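Local coordinates for protein lipolytic enzyme (Clostridium thermocellum, PDB 2VPT) that probably removes acetyl groups from xylan, as the catalytic domain of a cellulosomal family 3 carbohydrate esterase, at residues F88-G93 and D127-P132; N94-N99 and E133-Y138. One frame throughout, in Å; residues are numbered along the deposited sequence.

How the contacts relate
Both contacts lie at or just beyond the C-terminal ends of the neighbouring parallel strands 86-90 and 122-126, with centres 9 Å apart. Contact 1 is core: its touching residues are all buried, and it joins the end of strand 86-90 to the loop after strand 122-126 through aromatic rings and one hydrogen bond. Contact 2 continues along the same two chain paths into helices 93-99 and 136-139, nearer the surface, where aliphatic packing without hydrogen bonds takes over. The two meet directly: Tyr-138 of contact 2 brings its OH to within 2.8 Å of Ile-91 O of contact 1, a probable hydrogen bond, and Pro-130 packs on Lys-136.

Contact 1 (F88-G93 and D127-P132); sequences FLWIGG and DYYPWP
Trp-90 and Tyr-128 make the main aromatic contact. The pyrrole edge of the indole meets the phenol in an edge-to-face pair, centroids 4.1 Å apart and planes inclined at 52°. Trp-90 NE1 stands 3.1 Å above the plane of the Tyr-128 ring, over its centre, a position consistent with an N-H...pi interaction. Asp-127 O also lies 3.2 Å from Trp-90 NE1, but the angle is too poor for a hydrogen bond. With CG anti to the backbone N (chi1 -174°), Trp-90 swings its ring across to the loop, and its six-membered ring meets Tyr-129 edge to edge, CZ2 being 3.9 Å from CD2 of Tyr-129.

The polar link is made at the far end of Tyr-128. Gly-93 N donates to Tyr-128 OH over 3.0 Å with an N-H...O angle of 159°. The same hydroxyl is hydrogen-bonded to Asp-13 OD2, presumably as donor to the carboxylate. Gly-93 passes close to the ring, its N 3.5 Å from Tyr-128 CZ. Around the pair, Cys-15 of helix 14-17 touches all three aromatic side chains, while the Asp-127 carboxylate turns off to Ser-162.

Tyr-128 is thus held at its ring face and at its hydroxyl, which should restrict how the phenol can turn and ties the start of helix 93-99 to the loop and to Asp-13.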
ATOM      1  N   PHE A  88     -10.912  -8.538  11.690  1.00 10.20           N
ATOM      2  CA  PHE A  88     -10.227  -9.652  11.072  1.00  9.91           C
ATOM      3  C   PHE A  88      -8.751  -9.472  11.394  1.00  9.50           C
ATOM      4  O   PHE A  88      -8.076  -8.648  10.769  1.00 10.38           O
ATOM      5  CB  PHE A  88     -10.386  -9.649   9.545  1.00  9.50           C
ATOM      6  CG  PHE A  88     -11.749 -10.021   9.015  1.00 10.55           C
ATOM      7  CD1 PHE A  88     -12.729 -10.623   9.782  1.00 10.85           C
ATOM      8  CD2 PHE A  88     -12.015  -9.788   7.672  1.00 11.17           C
ATOM      9  CE1 PHE A  88     -13.958 -10.978   9.207  1.00 11.18           C
ATOM     10  CE2 PHE A  88     -13.240 -10.138   7.104  1.00 12.28           C
ATOM     11  CZ  PHE A  88     -14.192 -10.738   7.876  1.00 11.59           C
ATOM     12  N   LEU A  89      -8.241 -10.228  12.362  1.00  9.47           N
ATOM     13  CA  LEU A  89      -6.862 -10.061  12.828  1.00  9.36           C
ATOM     14  C   LEU A  89      -5.967 -11.150  12.238  1.00  9.27           C
ATOM     15  O   LEU A  89      -6.241 -12.338  12.366  1.00 10.35           O
ATOM     16  CB  LEU A  89      -6.838 -10.102  14.363  1.00  9.36           C
ATOM     17  CG  LEU A  89      -5.470  -9.914  15.014  1.00  9.41           C
ATOM     18  CD1 LEU A  89      -4.924  -8.523  14.731  1.00 10.16           C
ATOM     19  CD2 LEU A  89      -5.540 -10.162  16.504  1.00 10.91           C
ATOM     20  N   TRP A  90      -4.880 -10.739  11.611  1.00  8.51           N
ATOM     21  CA  TRP A  90      -3.947 -11.658  10.982  1.00  8.76           C
ATOM     22  C   TRP A  90      -2.556 -11.100  11.225  1.00  8.72           C
ATOM     23  O   TRP A  90      -2.092 -10.202  10.508  1.00  8.88           O
ATOM     24  CB  TRP A  90      -4.276 -11.807   9.487  1.00  9.27           C
ATOM     25  CG  TRP A  90      -3.468 -12.841   8.778  1.00  9.37           C
ATOM     26  CD1 TRP A  90      -2.636 -13.766   9.338  1.00  9.91           C
ATOM     27  CD2 TRP A  90      -3.410 -13.063   7.366  1.00  9.25           C
ATOM     28  NE1 TRP A  90      -2.054 -14.530   8.366  1.00 10.80           N
ATOM     29  CE2 TRP A  90      -2.531 -14.134   7.142  1.00  9.29           C
ATOM     30  CE3 TRP A  90      -4.026 -12.465   6.266  1.00 10.13           C
ATOM     31  CZ2 TRP A  90      -2.250 -14.606   5.872  1.00 10.44           C
ATOM     32  CZ3 TRP A  90      -3.746 -12.951   5.007  1.00 11.35           C
ATOM     33  CH2 TRP A  90      -2.873 -14.004   4.821  1.00 10.35           C
ATOM     34  N   ILE A  91      -1.882 -11.628  12.254  1.00  8.99           N
ATOM     35  CA  ILE A  91      -0.669 -10.982  12.751  1.00  9.47           C
ATOM     36  C   ILE A  91       0.245 -11.969  13.464  1.00  9.62           C
ATOM     37  O   ILE A  91      -0.200 -13.014  13.952  1.00 10.26           O
ATOM     38  CB  ILE A  91      -1.074  -9.824  13.691  1.00  9.70           C
ATOM     39  CG1 ILE A  91       0.031  -8.776  13.867  1.00  9.34           C
ATOM     40  CG2 ILE A  91      -1.585 -10.342  15.018  1.00 10.79           C
ATOM     41  CD1 ILE A  91       0.355  -7.971  12.618  1.00  9.99           C
ATOM     42  N   GLY A  92       1.538 -11.645  13.480  1.00  9.69           N
ATOM     43  CA  GLY A  92       2.540 -12.377  14.269  1.00 10.50           C
ATOM     44  C   GLY A  92       3.629 -13.026  13.461  1.00 11.03           C
ATOM     45  O   GLY A  92       4.641 -13.452  14.016  1.00 11.73           O
ATOM     46  N   GLY A  93       3.469 -13.091  12.148  1.00 10.92           N
ATOM     47  CA  GLY A  93       4.493 -13.647  11.303  1.00 11.69           C
ATOM     48  C   GLY A  93       5.786 -12.859  11.403  1.00 12.41           C
ATOM     49  O   GLY A  93       6.872 -13.436  11.363  1.00 13.49           O
ATOM     50  N   ASP A 127      -4.414 -17.912  11.246  1.00 10.23           N
ATOM     51  CA  ASP A 127      -3.037 -18.351  11.040  1.00 10.75           C
ATOM     52  C   ASP A 127      -2.584 -18.066   9.595  1.00 10.83           C
ATOM     53  O   ASP A 127      -3.307 -17.387   8.850  1.00 11.44           O
ATOM     54  CB  ASP A 127      -2.818 -19.802  11.510  1.00 11.20           C
ATOM     55  CG  ASP A 127      -3.451 -20.845  10.627  1.00 12.67           C
ATOM     56  OD1 ASP A 127      -4.163 -20.503   9.666  1.00 12.71           O
ATOM     57  OD2 ASP A 127      -3.208 -22.047  10.912  1.00 14.34           O
ATOM     58  N   TYR A 128      -1.396 -18.522   9.209  1.00 11.13           N
ATOM     59  CA  TYR A 128      -0.799 -18.208   7.917  1.00 11.39           C
ATOM     60  C   TYR A 128      -0.806 -19.388   6.961  1.00 11.90           C
ATOM     61  O   TYR A 128      -0.761 -20.551   7.358  1.00 12.42           O
ATOM     62  CB  TYR A 128       0.654 -17.729   8.108  1.00 11.32           C
ATOM     63  CG  TYR A 128       0.774 -16.358   8.719  1.00 10.80           C
ATOM     64  CD1 TYR A 128       1.104 -15.273   7.942  1.00 11.16           C
ATOM     65  CD2 TYR A 128       0.568 -16.145  10.085  1.00 10.41           C
ATOM     66  CE1 TYR A 128       1.230 -14.005   8.497  1.00 10.33           C
ATOM     67  CE2 TYR A 128       0.679 -14.886  10.635  1.00 10.65           C
ATOM     68  CZ  TYR A 128       0.995 -13.812   9.830  1.00 10.01           C
ATOM     69  OH  TYR A 128       1.123 -12.551  10.395  1.00 11.20           O
ATOM     70  N   TYR A 129      -0.839 -19.076   5.672  1.00 12.14           N
ATOM     71  CA  TYR A 129      -0.489 -20.059   4.653  1.00 12.98           C
ATOM     72  C   TYR A 129       0.931 -20.554   4.979  1.00 14.05           C
ATOM     73  O   TYR A 129       1.734 -19.821   5.550  1.00 13.65           O
ATOM     74  CB  TYR A 129      -0.583 -19.448   3.248  1.00 13.21           C
ATOM     75  CG  TYR A 129       0.235 -18.198   3.055  1.00 13.64           C
ATOM     76  CD1 TYR A 129       1.522 -18.267   2.548  1.00 14.84           C
ATOM     77  CD2 TYR A 129      -0.269 -16.943   3.412  1.00 13.55           C
ATOM     78  CE1 TYR A 129       2.292 -17.134   2.386  1.00 15.33           C
ATOM     79  CE2 TYR A 129       0.495 -15.798   3.258  1.00 13.22           C
ATOM     80  CZ  TYR A 129       1.775 -15.896   2.740  1.00 14.31           C
ATOM     81  OH  TYR A 129       2.550 -14.764   2.562  1.00 17.63           O
ATOM     82  N   PRO A 130       1.241 -21.808   4.658  1.00 15.34           N
ATOM     83  CA  PRO A 130       2.495 -22.423   5.130  1.00 16.33           C
ATOM     84  C   PRO A 130       3.754 -22.058   4.322  1.00 17.98           C
ATOM     85  O   PRO A 130       4.431 -22.936   3.766  1.00 19.20           O
ATOM     86  CB  PRO A 130       2.178 -23.915   5.025  1.00 17.42           C
ATOM     87  CG  PRO A 130       1.303 -23.987   3.823  1.00 16.26           C
ATOM     88  CD  PRO A 130       0.408 -22.769   3.914  1.00 15.28           C
ATOM     89  N   TRP A 131       4.069 -20.769   4.269  1.00 18.50           N
ATOM     90  CA  TRP A 131       5.229 -20.280   3.529  1.00 19.51           C
ATOM     91  C   TRP A 131       5.701 -18.971   4.146  1.00 19.97           C
ATOM     92  O   TRP A 131       4.884 -18.078   4.348  1.00 19.77           O
ATOM     93  CB  TRP A 131       4.851 -20.039   2.067  1.00 21.21           C
ATOM     94  CG  TRP A 131       6.027 -19.766   1.194  1.00 22.23           C
ATOM     95  CD1 TRP A 131       6.442 -18.563   0.733  1.00 22.45           C
ATOM     96  CD2 TRP A 131       6.950 -20.735   0.690  1.00 22.18           C
ATOM     97  NE1 TRP A 131       7.564 -18.714  -0.044  1.00 23.44           N
ATOM     98  CE2 TRP A 131       7.894 -20.043  -0.087  1.00 22.75           C
ATOM     99  CE3 TRP A 131       7.059 -22.124   0.810  1.00 22.32           C
ATOM    100  CZ2 TRP A 131       8.953 -20.692  -0.736  1.00 22.89           C
ATOM    101  CZ3 TRP A 131       8.108 -22.768   0.163  1.00 22.29           C
ATOM    102  CH2 TRP A 131       9.036 -22.049  -0.601  1.00 22.31           C
ATOM    103  N   PRO A 132       6.997 -18.866   4.502  1.00 19.96           N
ATOM    104  CA  PRO A 132       8.018 -19.912   4.481  1.00 20.47           C
ATOM    105  C   PRO A 132       7.672 -21.027   5.464  1.00 20.39           C
ATOM    106  O   PRO A 132       6.861 -20.823   6.368  1.00 19.26           O
ATOM    107  CB  PRO A 132       9.288 -19.176   4.926  1.00 21.02           C
ATOM    108  CG  PRO A 132       8.808 -18.030   5.701  1.00 21.04           C
ATOM    109  CD  PRO A 132       7.529 -17.608   5.053  1.00 20.47           C
TER

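Contact 2 (N94-N99 and E133-Y138); sequences NDLLLN and EAIKQY
Leu-96 is the bump of this contact, and residues 134 to 138 supply the hollow. Its CG is anti to the backbone N (chi1 177°), which extends the isobutyl group straight out of helix 93-99 toward the other segment. The CD2 methyl goes in deepest. It rests 3.4 Å from Ala-134 O, with Ile-135 CA at 4.0 Å beneath it. The Ile-135 side chain bounds the hollow through its CD1, 4.2 Å from Leu-96 CD2, and Tyr-138 bounds it through CB, at the same distance from that methyl. The floor is therefore largely backbone, while aliphatic carbons form the walls. The other branch of Leu-96, CD1, stays shallow and only brushes Gln-137 OE1.

A second, smaller bump lies on the more exposed side. Leu-97 turns its CD2 toward the Ala-134 methyl and stops 4.3 Å from the CB, so the short side chain of Ala-134 makes a low shoulder beside the leucine methyls.

Ala-134 O is not left to the methyl alone: it accepts from Gln-137 N within the turn that leads into helix 136-139. Lys-136 points away from the leucines, and its NZ closes a salt bridge to Glu-133 OE1 across that turn. From helix 93-99, Asp-95 reaches instead to Asn-103 and the backbone N of Ile-68.

No hydrogen bond crosses the interface, a small apolar contact between two short helices with Leu-96 as the main inserted side chain. Each follows one of two adjacent parallel strands, at the C-terminal edge of the sheet, in keeping with the alpha/beta/alpha fold of SGNH (GDSL-like) hydrolases; Asn-94 and Asp-95 end the Gly-Gly-Asn-Asp sequence, which matches the Gly-X-Asn-Asp block of that superfamily.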
ATOM      1  N   ASN A  94       5.679 -11.540  11.517  1.00 12.32           N
ATOM      2  CA  ASN A  94       6.872 -10.721  11.593  1.00 11.98           C
ATOM      3  C   ASN A  94       7.547 -10.871  12.954  1.00 12.03           C
ATOM      4  O   ASN A  94       8.780 -10.767  13.035  1.00 12.89           O
ATOM      5  CB  ASN A  94       6.605  -9.250  11.277  1.00 12.13           C
ATOM      6  CG  ASN A  94       6.293  -9.021   9.824  1.00 13.58           C
ATOM      7  OD1 ASN A  94       5.353  -8.291   9.488  1.00 17.24           O
ATOM      8  ND2 ASN A  94       7.049  -9.643   8.958  1.00 14.11           N
ATOM      9  N   ASP A  95       6.779 -11.085  14.018  1.00 11.72           N
ATOM     10  CA  ASP A  95       7.415 -11.380  15.328  1.00 11.79           C
ATOM     11  C   ASP A  95       8.371 -12.554  15.182  1.00 12.43           C
ATOM     12  O   ASP A  95       9.505 -12.501  15.666  1.00 13.04           O
ATOM     13  CB  ASP A  95       6.388 -11.671  16.403  1.00 12.22           C
ATOM     14  CG  ASP A  95       5.442 -10.513  16.623  1.00 12.34           C
ATOM     15  OD1 ASP A  95       5.480  -9.885  17.700  1.00 12.31           O
ATOM     16  OD2 ASP A  95       4.648 -10.208  15.690  1.00 12.52           O
ATOM     17  N   LEU A  96       7.945 -13.601  14.490  1.00 12.84           N
ATOM     18  CA  LEU A  96       8.801 -14.764  14.271  1.00 13.45           C
ATOM     19  C   LEU A  96       9.950 -14.459  13.326  1.00 15.14           C
ATOM     20  O   LEU A  96      11.122 -14.639  13.678  1.00 15.46           O
ATOM     21  CB  LEU A  96       7.986 -15.957  13.761  1.00 13.72           C
ATOM     22  CG  LEU A  96       8.807 -17.204  13.424  1.00 14.09           C
ATOM     23  CD1 LEU A  96       9.505 -17.777  14.681  1.00 17.02           C
ATOM     24  CD2 LEU A  96       7.944 -18.262  12.768  1.00 14.18           C
ATOM     25  N   LEU A  97       9.629 -13.967  12.136  1.00 15.97           N
ATOM     26  CA  LEU A  97      10.591 -13.884  11.050  1.00 17.50           C
ATOM     27  C   LEU A  97      11.523 -12.679  11.190  1.00 18.00           C
ATOM     28  O   LEU A  97      12.688 -12.765  10.788  1.00 19.91           O
ATOM     29  CB  LEU A  97       9.862 -13.872   9.693  1.00 18.30           C
ATOM     30  CG  LEU A  97       9.031 -15.125   9.413  1.00 20.40           C
ATOM     31  CD1 LEU A  97       8.165 -14.910   8.169  1.00 23.17           C
ATOM     32  CD2 LEU A  97       9.887 -16.370   9.257  1.00 23.67           C
ATOM     33  N   LEU A  98      11.049 -11.584  11.784  1.00 17.93           N
ATOM     34  CA  LEU A  98      11.867 -10.373  11.966  1.00 19.64           C
ATOM     35  C   LEU A  98      12.453 -10.270  13.366  1.00 18.82           C
ATOM     36  O   LEU A  98      13.554  -9.741  13.524  1.00 19.35           O
ATOM     37  CB  LEU A  98      11.071  -9.085  11.666  1.00 20.38           C
ATOM     38  CG  LEU A  98      11.022  -8.573  10.222  1.00 22.73           C
ATOM     39  CD1 LEU A  98      11.099  -9.697   9.193  1.00 24.00           C
ATOM     40  CD2 LEU A  98       9.798  -7.660  10.030  1.00 21.81           C
ATOM     41  N   ASN A  99      11.722 -10.726  14.383  1.00 17.73           N
ATOM     42  CA  ASN A  99      12.133 -10.553  15.774  1.00 17.38           C
ATOM     43  C   ASN A  99      12.626 -11.848  16.442  1.00 16.20           C
ATOM     44  O   ASN A  99      13.003 -11.796  17.595  1.00 16.56           O
ATOM     45  CB  ASN A  99      10.992  -9.985  16.640  1.00 18.26           C
ATOM     46  CG  ASN A  99      10.735  -8.498  16.437  1.00 19.38           C
ATOM     47  OD1 ASN A  99      11.441  -7.800  15.702  1.00 20.19           O
ATOM     48  ND2 ASN A  99       9.706  -8.005  17.126  1.00 19.52           N
ATOM     49  N   GLU A 133       8.294 -22.190   5.285  1.00 20.79           N
ATOM     50  CA  GLU A 133       8.065 -23.359   6.136  1.00 21.46           C
ATOM     51  C   GLU A 133       8.107 -23.012   7.629  1.00 19.73           C
ATOM     52  O   GLU A 133       7.309 -23.525   8.412  1.00 19.64           O
ATOM     53  CB  GLU A 133       9.101 -24.452   5.795  1.00 22.80           C
ATOM     54  CG  GLU A 133       9.181 -25.652   6.746  1.00 26.61           C
ATOM     55  CD  GLU A 133       8.208 -26.777   6.419  1.00 31.59           C
ATOM     56  OE1 GLU A 133       7.269 -26.565   5.613  1.00 34.74           O
ATOM     57  OE2 GLU A 133       8.386 -27.884   6.984  1.00 33.99           O
ATOM     58  N   ALA A 134       9.013 -22.110   8.008  1.00 18.68           N
ATOM     59  CA  ALA A 134       9.201 -21.713   9.394  1.00 17.85           C
ATOM     60  C   ALA A 134       7.926 -21.195  10.063  1.00 16.47           C
ATOM     61  O   ALA A 134       7.772 -21.309  11.268  1.00 16.16           O
ATOM     62  CB  ALA A 134      10.296 -20.652   9.491  1.00 18.60           C
ATOM     63  N   ILE A 135       7.008 -20.624   9.285  1.00 15.33           N
ATOM     64  CA  ILE A 135       5.800 -20.047   9.868  1.00 14.79           C
ATOM     65  C   ILE A 135       4.901 -21.106  10.531  1.00 14.48           C
ATOM     66  O   ILE A 135       4.119 -20.788  11.423  1.00 13.14           O
ATOM     67  CB  ILE A 135       5.007 -19.239   8.814  1.00 14.45           C
ATOM     68  CG1 ILE A 135       4.082 -18.228   9.485  1.00 15.09           C
ATOM     69  CG2 ILE A 135       4.136 -20.148   7.931  1.00 14.40           C
ATOM     70  CD1 ILE A 135       4.758 -17.128  10.231  1.00 15.80           C
ATOM     71  N   LYS A 136       5.047 -22.367  10.122  1.00 14.87           N
ATOM     72  CA  LYS A 136       4.232 -23.441  10.697  1.00 16.41           C
ATOM     73  C   LYS A 136       4.406 -23.541  12.220  1.00 15.58           C
ATOM     74  O   LYS A 136       3.487 -23.914  12.941  1.00 15.52           O
ATOM     75  CB  LYS A 136       4.579 -24.781  10.044  1.00 16.92           C
ATOM     76  CG  LYS A 136       4.240 -24.878   8.551  1.00 18.60           C
ATOM     77  CD  LYS A 136       4.569 -26.268   8.011  1.00 20.43           C
ATOM     78  CE  LYS A 136       4.308 -26.379   6.532  1.00 24.58           C
ATOM     79  NZ  LYS A 136       4.773 -27.689   5.989  1.00 28.13           N
ATOM     80  N   GLN A 137       5.585 -23.180  12.719  1.00 15.77           N
ATOM     81  CA  GLN A 137       5.837 -23.215  14.147  1.00 16.24           C
ATOM     82  C   GLN A 137       4.935 -22.249  14.910  1.00 14.91           C
ATOM     83  O   GLN A 137       4.476 -22.529  16.015  1.00 15.72           O
ATOM     84  CB  GLN A 137       7.300 -22.875  14.440  1.00 16.73           C
ATOM     85  CG  GLN A 137       7.752 -23.302  15.820  1.00 18.48           C
ATOM     86  CD  GLN A 137       9.200 -22.961  16.132  1.00 18.78           C
ATOM     87  OE1 GLN A 137       9.848 -22.165  15.447  1.00 22.27           O
ATOM     88  NE2 GLN A 137       9.704 -23.557  17.191  1.00 20.09           N
ATOM     89  N   TYR A 138       4.696 -21.083  14.309  1.00 14.35           N
ATOM     90  CA  TYR A 138       3.783 -20.095  14.880  1.00 14.00           C
ATOM     91  C   TYR A 138       2.321 -20.512  14.658  1.00 13.85           C
ATOM     92  O   TYR A 138       1.506 -20.427  15.571  1.00 13.44           O
ATOM     93  CB  TYR A 138       4.052 -18.715  14.273  1.00 13.38           C
ATOM     94  CG  TYR A 138       3.114 -17.633  14.731  1.00 12.18           C
ATOM     95  CD1 TYR A 138       2.900 -17.387  16.068  1.00 13.14           C
ATOM     96  CD2 TYR A 138       2.430 -16.848  13.819  1.00 12.23           C
ATOM     97  CE1 TYR A 138       2.053 -16.412  16.495  1.00 12.24           C
ATOM     98  CE2 TYR A 138       1.572 -15.874  14.234  1.00 11.64           C
ATOM     99  CZ  TYR A 138       1.374 -15.648  15.569  1.00 10.82           C
ATOM    100  OH  TYR A 138       0.511 -14.676  16.030  1.00 11.76           O
TER